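Local coordinates for DUF1254 domain-containing protein (PDB 3U07), which is of unknown function but contains DUF1254 and DUF1214 family regions and is probably exported, at residues F136-Q141 with V155-N160; S159-L164 with L223-M228. The protein carries 2 engineered substitutions. All blocks are in the same frame, centred on the assembly; numbering follows the deposited sequence.

Overall arrangement
Contacts 1 and 2 follow one another along the chain: the loop that ends contact 1 at Ser-159 and Asn-160 opens contact 2, and their centres lie about 8 Å apart on the same side of the chain's centre. Contact 1 (136-141 with 155-160) is the parallel edge pairing of a mixed four-stranded sheet; contact 2 (159-164 with 223-228) ties the entry of the next strand, which belongs to an antiparallel sheet, to the chain leaving helix 215-224. They also meet directly, with Asp-158 O 2.9 Å from Ser-227 N, a probable hydrogen bond, and Val-157 CG2 packed on Val-162 CG1 at 3.9 Å. Neither contact can be assigned to a functional site.

Contact 1 (F136-Q141 with V155-N160); sequences FMFAAQ and VRVDSN
Phe-138 and Val-155 sit side by side on one face of a parallel strand pair, with Val-155 CB 3.5 Å from Phe-138 CD2. Val-155 CG2 lies over the ring face, 4.1 Å from the centroid of the Phe-138 ring, in a CH-pi contact, while Val-157 CG1 comes up at the ring edge. On the other face Arg-156 bends at chi2 (-74°), which sets one face of its guanidinium against Ala-139 CB; NH1 donates in the guanidinium plane to Ala-140 O at 3.1 Å and also binds Trp-143 O. The Gln-141 amide crosses the arginine chain, its plane nearly parallel to the guanidinium, and OE1 rests 3.5 Å from Arg-156 CB. Gln-141 NE2 reaches Asp-158 OD2 in a straight but weak bond of 3.3 Å.

Between these two layers the backbone bonds alternate in the parallel manner: Val-155 N to Met-137 O, Ala-139 N to Val-155 O, Val-157 N to Ala-139 O, and a more bent one from Gln-141 N to Val-157 O. Ala-122 and Phe-124 of strand 120-125 cover Val-155. Main-chain bonds and apolar packing thus pair the strands, while Arg-156 NH1, shared between two carbonyls, ties the edge strand to the chain beyond Ala-140.

Contact 2 (S159-L164 with L223-M228); sequences SNLVKL and LCDGSM
Asn-160 holds Asp-225 with both its nitrogens, and the side-chain bond comes in from above the carboxylate plane rather than within it. Asn-160 ND2 donates to Asp-225 OD1 at 2.7 Å, nearly straight and in the amide plane, yet it stands 51° out of the carboxylate plane; the two flat groups are turned 67° apart. The backbone N of Asn-160 gives the second bond, to Asp-225 O at 3.1 Å.

Asp-225 is the centre of an inverse gamma turn, closed by a weak bond from Gly-226 N to Cys-224 O. Its CG stands opposite the backbone N (chi1 -175°), which carries the carboxylate across to Asn-160 and Leu-161. Asp-225 OD2 comes 3.6 Å from Leu-161 CG, and a water that donates to OD2 accepts from Leu-161 N at 3.2 Å. Arg-205 NE forms a salt bridge with the same OD2, which would be expected to stabilise the carboxylate's negative charge.

Gly-226 lies against Ser-159 in a single bridge, CA to CA 4.6 Å. In the backbone conformation of Gly-226 a CB would run into the carbonyl O of Asp-225 and crowd Ser-159 CA and Asn-160 N, so the close approach relies on the missing side chain. Selenomethionine Met-228, bent at chi3, brings its CE to 3.8 Å from Ser-159 CB, while Ser-159 OG donates to Leu-161 O in what is modelled as a very short bond and is also hydrogen-bonded with Met-116 N.

The contact therefore joins the start of strand 161-169, flanked in its sheet by strands 82-90 and 109-115, to the turn between helix 215-224 and helix 228-231. Just before that turn, Cys-224 is disulfide-bonded to Cys-247, and Leu-223 packs on Tyr-36 and Ile-40 of helix 26-52, whose Phe-47 touches Leu-161.

Contact 1 (F136-Q141 with V155-N160)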
# COMPACT_ATOMS: atom_id res chain seq x y z
N PHE A 136 19.81 -3.37 -0.14
CA PHE A 136 19.14 -2.42 -1.01
C PHE A 136 19.38 -1.00 -0.54
O PHE A 136 18.98 -0.62 0.55
CB PHE A 136 17.65 -2.76 -1.06
CG PHE A 136 17.38 -4.19 -1.48
CD1 PHE A 136 17.54 -4.57 -2.80
CD2 PHE A 136 17.02 -5.15 -0.54
CE1 PHE A 136 17.33 -5.90 -3.19
CE2 PHE A 136 16.82 -6.48 -0.92
CZ PHE A 136 16.98 -6.86 -2.25
N MSE A 137 20.05 -0.23 -1.38
CA MSE A 137 20.37 1.14 -1.03
C MSE A 137 19.42 2.14 -1.65
O MSE A 137 19.16 2.11 -2.85
CB MSE A 137 21.82 1.47 -1.44
CG MSE A 137 22.32 2.82 -0.92
SE MSE A 137 24.21 3.18 -1.33
CE MSE A 137 23.92 4.09 -2.98
N PHE A 138 18.89 3.02 -0.80
CA PHE A 138 17.99 4.07 -1.24
C PHE A 138 18.76 5.38 -1.13
O PHE A 138 19.29 5.71 -0.06
CB PHE A 138 16.75 4.11 -0.34
CG PHE A 138 15.94 2.86 -0.41
CD1 PHE A 138 16.36 1.70 0.24
CD2 PHE A 138 14.78 2.82 -1.19
CE1 PHE A 138 15.65 0.51 0.11
CE2 PHE A 138 14.06 1.64 -1.33
CZ PHE A 138 14.49 0.48 -0.68
N ALA A 139 18.84 6.11 -2.23
CA ALA A 139 19.57 7.37 -2.23
C ALA A 139 18.74 8.45 -2.89
O ALA A 139 17.90 8.17 -3.75
CB ALA A 139 20.90 7.21 -2.98
N ALA A 140 18.99 9.69 -2.45
CA ALA A 140 18.29 10.79 -3.01
C ALA A 140 18.71 10.82 -4.43
O ALA A 140 19.84 10.42 -4.83
CB ALA A 140 18.62 12.11 -2.35
N GLN A 141 17.77 11.27 -5.21
CA GLN A 141 17.99 11.36 -6.60
C GLN A 141 19.26 12.11 -7.01
O GLN A 141 19.90 11.69 -7.97
CB GLN A 141 16.73 11.95 -7.17
CG GLN A 141 16.74 11.98 -8.66
CD GLN A 141 16.71 10.60 -9.28
OE1 GLN A 141 17.73 10.06 -9.70
NE2 GLN A 141 15.53 10.01 -9.34
N VAL A 155 18.15 2.28 -5.25
CA VAL A 155 16.86 2.89 -5.55
C VAL A 155 16.99 4.41 -5.41
O VAL A 155 17.26 4.92 -4.32
CB VAL A 155 15.76 2.44 -4.57
CG1 VAL A 155 14.44 3.11 -4.93
CG2 VAL A 155 15.63 0.94 -4.58
N ARG A 156 16.82 5.13 -6.51
CA ARG A 156 16.89 6.59 -6.48
C ARG A 156 15.50 7.09 -6.10
O ARG A 156 14.52 6.76 -6.77
CB ARG A 156 17.29 7.14 -7.85
CG ARG A 156 18.73 6.82 -8.23
CD ARG A 156 19.73 7.68 -7.45
NE ARG A 156 21.11 7.31 -7.73
CZ ARG A 156 22.18 7.96 -7.28
NH1 ARG A 156 22.04 9.04 -6.52
NH2 ARG A 156 23.40 7.53 -7.59
N VAL A 157 15.40 7.88 -5.03
CA VAL A 157 14.10 8.38 -4.60
C VAL A 157 13.96 9.89 -4.77
O VAL A 157 14.92 10.64 -4.60
CB VAL A 157 13.81 7.98 -3.11
CG1 VAL A 157 13.94 6.46 -2.96
CG2 VAL A 157 14.77 8.68 -2.16
N ASP A 158 12.75 10.32 -5.12
CA ASP A 158 12.49 11.73 -5.35
C ASP A 158 12.06 12.55 -4.15
O ASP A 158 11.99 13.77 -4.23
CB ASP A 158 11.50 11.88 -6.50
CG ASP A 158 12.10 11.46 -7.84
OD1 ASP A 158 11.52 10.57 -8.49
OD2 ASP A 158 13.14 12.01 -8.23
N SER A 159 11.74 11.87 -3.05
CA SER A 159 11.39 12.56 -1.81
C SER A 159 12.42 12.02 -0.80
O SER A 159 12.76 10.84 -0.84
CB SER A 159 9.96 12.24 -1.34
OG SER A 159 9.82 10.89 -0.92
N ASN A 160 12.93 12.88 0.07
CA ASN A 160 13.93 12.42 1.04
C ASN A 160 13.32 11.48 2.07
O ASN A 160 14.02 10.65 2.64
CB ASN A 160 14.62 13.59 1.72
CG ASN A 160 15.48 14.39 0.77
OD1 ASN A 160 16.08 13.83 -0.15
ND2 ASN A 160 15.56 15.70 0.98

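Contact 2 (S159-L164 with L223-M228)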
# COMPACT_ATOMS: atom_id res chain seq x y z
N SER A 159 11.74 11.87 -3.05
CA SER A 159 11.39 12.56 -1.81
C SER A 159 12.42 12.02 -0.80
O SER A 159 12.76 10.84 -0.84
CB SER A 159 9.96 12.24 -1.34
OG SER A 159 9.82 10.89 -0.92
N ASN A 160 12.93 12.88 0.07
CA ASN A 160 13.93 12.42 1.04
C ASN A 160 13.32 11.48 2.07
O ASN A 160 14.02 10.65 2.64
CB ASN A 160 14.62 13.59 1.72
CG ASN A 160 15.48 14.39 0.77
OD1 ASN A 160 16.08 13.83 -0.15
ND2 ASN A 160 15.56 15.70 0.98
N LEU A 161 12.02 11.62 2.29
CA LEU A 161 11.32 10.75 3.23
C LEU A 161 10.59 9.70 2.39
O LEU A 161 9.90 10.04 1.42
CB LEU A 161 10.29 11.55 4.04
CG LEU A 161 10.80 12.66 4.96
CD1 LEU A 161 9.62 13.47 5.49
CD2 LEU A 161 11.59 12.05 6.12
N VAL A 162 10.76 8.43 2.72
CA VAL A 162 10.08 7.39 1.97
C VAL A 162 9.47 6.38 2.94
O VAL A 162 10.11 5.96 3.90
CB VAL A 162 11.05 6.66 0.98
CG1 VAL A 162 12.11 7.62 0.47
CG2 VAL A 162 11.68 5.47 1.63
N LYS A 163 8.22 6.02 2.69
CA LYS A 163 7.54 5.08 3.57
C LYS A 163 7.95 3.65 3.22
O LYS A 163 7.92 3.25 2.06
CB LYS A 163 6.02 5.26 3.45
CG LYS A 163 5.18 4.31 4.32
CD LYS A 163 3.74 4.80 4.41
CE LYS A 163 2.79 3.72 4.91
NZ LYS A 163 3.35 2.89 6.02
N LEU A 164 8.35 2.89 4.23
CA LEU A 164 8.77 1.51 4.03
C LEU A 164 7.84 0.52 4.70
O LEU A 164 7.43 0.72 5.85
CB LEU A 164 10.19 1.32 4.58
CG LEU A 164 10.82 -0.08 4.50
CD1 LEU A 164 12.34 0.04 4.68
CD2 LEU A 164 10.23 -0.99 5.57
N LEU A 223 7.60 19.36 -1.21
CA LEU A 223 8.24 19.52 -2.52
C LEU A 223 9.69 19.96 -2.35
O LEU A 223 10.56 19.58 -3.12
CB LEU A 223 7.48 20.59 -3.33
CG LEU A 223 6.70 20.29 -4.62
CD1 LEU A 223 6.44 18.82 -4.83
CD2 LEU A 223 5.40 21.07 -4.56
N CYS A 224 9.93 20.78 -1.34
CA CYS A 224 11.26 21.30 -1.06
C CYS A 224 12.23 20.22 -0.58
O CYS A 224 13.40 20.23 -0.94
CB CYS A 224 11.18 22.40 0.00
SG CYS A 224 12.65 23.47 0.12
N ASP A 225 11.71 19.29 0.21
CA ASP A 225 12.50 18.21 0.80
C ASP A 225 12.85 17.08 -0.15
O ASP A 225 12.50 15.92 0.08
CB ASP A 225 11.76 17.68 2.04
CG ASP A 225 12.56 16.64 2.81
OD1 ASP A 225 13.81 16.72 2.79
OD2 ASP A 225 11.94 15.76 3.44
N GLY A 226 13.56 17.42 -1.22
CA GLY A 226 13.93 16.40 -2.18
C GLY A 226 14.00 16.90 -3.62
O GLY A 226 14.15 18.09 -3.88
N SER A 227 13.86 15.96 -4.55
CA SER A 227 13.94 16.22 -5.98
C SER A 227 12.60 16.24 -6.69
O SER A 227 12.54 16.24 -7.92
CB SER A 227 14.81 15.13 -6.62
OG SER A 227 15.80 15.70 -7.45
N MSE A 228 11.52 16.26 -5.92
CA MSE A 228 10.18 16.25 -6.50
C MSE A 228 9.91 17.40 -7.47
O MSE A 228 9.16 17.24 -8.43
CB MSE A 228 9.16 16.28 -5.36
CG MSE A 228 7.86 15.57 -5.65
SE MSE A 228 7.08 15.05 -3.97
CE MSE A 228 7.53 13.22 -4.05
O HOH W 1 10.36 14.32 1.85